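PDB 5OLC: galactonate dehydratase from Zobellia galactanivorans, which belongs, by name and sequence family, to the enolase superfamily, pairing a mandelate racemase-type N-terminal domain with an enolase-like TIM-barrel domain. Local coordinates for residues D68-F73 and Q103-A108. Residues are numbered along the deposited sequence; the frame is centred on the assembly and turned at random.
Sequences DFFTPF and QAAISA
Phe70 alone carries the 68-73 side of this contact, reaching across to Ala105 and Ile106 on one flank of the helix that contains 103-108. Just before it, Phe69 packs on Pro59 of a second subunit and also over its neighbour: CD2 of Phe69 sits over one face of the Phe70 ring, 3.6 Å above its plane and offset toward the rim of that ring. Phe70 itself points at the opposing helix, its CG set opposite the carbonyl carbon and beside the backbone N (chi1 -57°). The far end of the ring does the touching. At its edge, near the ring plane, CE2 of Phe70 meets the methyl CB of Ala105 at 3.7 Å. Next to it, CE2 and CZ of Phe70 both lie 3.6 Å from CG1 of Ile106, which approaches obliquely, the two side chains crossing at about a right angle. CD1 of Ile106 continues that branch and comes within 3.9 Å of CZ of Phe70. The contact is wholly apolar and buried; Leu102 and Ile109 of helix 101-120 also touch the Phe70 side chain, and Ser93 of helix 82-93 touches both Phe70 and Ile106. Beyond Phe70, Phe73 packs against Glu88 and Arg92 of helix 82-93. The arrangement is small-scale hydrophobic helix packing, the end of an aromatic ring laid against an alanine methyl and an isoleucine branch, and it joins helices 60-70 and 101-120 within the mandelate racemase-type N-terminal region, whose three-stranded antiparallel sheet and following helices form the alpha+beta domain of the enolase superfamily.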
# COMPACT_ATOMS: atom_id res chain seq x y z
N ASP A 68 -29.06 -33.57 -4.91
CA ASP A 68 -30.52 -33.58 -5.09
C ASP A 68 -31.07 -32.19 -5.44
O ASP A 68 -32.09 -32.09 -6.13
CB ASP A 68 -31.22 -34.06 -3.81
CG ASP A 68 -31.01 -35.52 -3.40
OD1 ASP A 68 -30.38 -36.28 -4.17
OD2 ASP A 68 -31.49 -35.90 -2.31
N PHE A 69 -30.39 -31.12 -4.95
CA PHE A 69 -30.79 -29.73 -5.22
C PHE A 69 -30.58 -29.37 -6.68
O PHE A 69 -31.47 -28.77 -7.28
CB PHE A 69 -30.09 -28.73 -4.27
CG PHE A 69 -30.29 -27.28 -4.65
CD1 PHE A 69 -31.49 -26.62 -4.37
CD2 PHE A 69 -29.30 -26.58 -5.32
CE1 PHE A 69 -31.68 -25.29 -4.75
CE2 PHE A 69 -29.49 -25.25 -5.69
CZ PHE A 69 -30.68 -24.62 -5.41
N PHE A 70 -29.41 -29.74 -7.24
CA PHE A 70 -29.04 -29.47 -8.64
C PHE A 70 -29.62 -30.44 -9.63
O PHE A 70 -29.69 -30.11 -10.82
CB PHE A 70 -27.51 -29.45 -8.82
CG PHE A 70 -26.78 -28.46 -7.95
CD1 PHE A 70 -26.98 -27.09 -8.10
CD2 PHE A 70 -25.86 -28.90 -7.00
CE1 PHE A 70 -26.31 -26.18 -7.30
CE2 PHE A 70 -25.19 -27.99 -6.19
CZ PHE A 70 -25.41 -26.64 -6.35
N THR A 71 -30.00 -31.66 -9.16
CA THR A 71 -30.49 -32.73 -10.03
C THR A 71 -31.62 -32.22 -10.93
O THR A 71 -31.44 -32.38 -12.12
CB THR A 71 -30.77 -34.01 -9.26
OG1 THR A 71 -29.54 -34.45 -8.68
CG2 THR A 71 -31.28 -35.12 -10.14
N PRO A 72 -32.68 -31.50 -10.46
CA PRO A 72 -33.71 -31.02 -11.41
C PRO A 72 -33.22 -30.21 -12.63
O PRO A 72 -33.76 -30.44 -13.72
CB PRO A 72 -34.65 -30.18 -10.54
CG PRO A 72 -34.51 -30.78 -9.19
CD PRO A 72 -33.07 -31.20 -9.07
N PHE A 73 -32.20 -29.32 -12.45
CA PHE A 73 -31.65 -28.47 -13.53
C PHE A 73 -30.48 -29.09 -14.32
O PHE A 73 -29.79 -28.38 -15.07
CB PHE A 73 -31.24 -27.08 -13.01
CG PHE A 73 -31.67 -26.70 -11.62
CD1 PHE A 73 -32.89 -26.07 -11.40
CD2 PHE A 73 -30.83 -26.91 -10.54
CE1 PHE A 73 -33.28 -25.69 -10.12
CE2 PHE A 73 -31.21 -26.52 -9.26
CZ PHE A 73 -32.44 -25.93 -9.05
N GLN A 103 -20.45 -26.63 -2.78
CA GLN A 103 -19.27 -26.73 -3.63
C GLN A 103 -18.86 -28.19 -3.81
O GLN A 103 -18.46 -28.57 -4.91
CB GLN A 103 -18.08 -25.86 -3.13
CG GLN A 103 -18.27 -24.35 -3.29
CD GLN A 103 -18.99 -23.94 -4.57
OE1 GLN A 103 -18.59 -24.28 -5.69
NE2 GLN A 103 -20.10 -23.22 -4.42
N ALA A 104 -19.01 -29.01 -2.73
CA ALA A 104 -18.71 -30.44 -2.78
C ALA A 104 -19.80 -31.21 -3.58
O ALA A 104 -19.50 -32.27 -4.15
CB ALA A 104 -18.52 -31.00 -1.38
N ALA A 105 -21.04 -30.66 -3.64
CA ALA A 105 -22.13 -31.21 -4.46
C ALA A 105 -21.77 -30.95 -5.93
O ALA A 105 -21.81 -31.89 -6.74
CB ALA A 105 -23.44 -30.54 -4.13
N ILE A 106 -21.34 -29.67 -6.27
CA ILE A 106 -20.89 -29.25 -7.62
C ILE A 106 -19.65 -30.03 -8.03
O ILE A 106 -19.58 -30.46 -9.18
CB ILE A 106 -20.70 -27.70 -7.78
CG1 ILE A 106 -22.00 -26.92 -7.49
CG2 ILE A 106 -20.23 -27.38 -9.20
CD1 ILE A 106 -21.97 -25.40 -7.70
N SER A 107 -18.70 -30.26 -7.09
CA SER A 107 -17.47 -31.05 -7.32
C SER A 107 -17.79 -32.48 -7.73
O SER A 107 -17.25 -32.97 -8.73
CB SER A 107 -16.58 -31.09 -6.08
OG SER A 107 -16.10 -29.83 -5.66
N ALA A 108 -18.66 -33.16 -6.93
CA ALA A 108 -19.10 -34.54 -7.12
C ALA A 108 -19.68 -34.75 -8.52
O ALA A 108 -19.21 -35.66 -9.21
CB ALA A 108 -20.10 -34.90 -6.05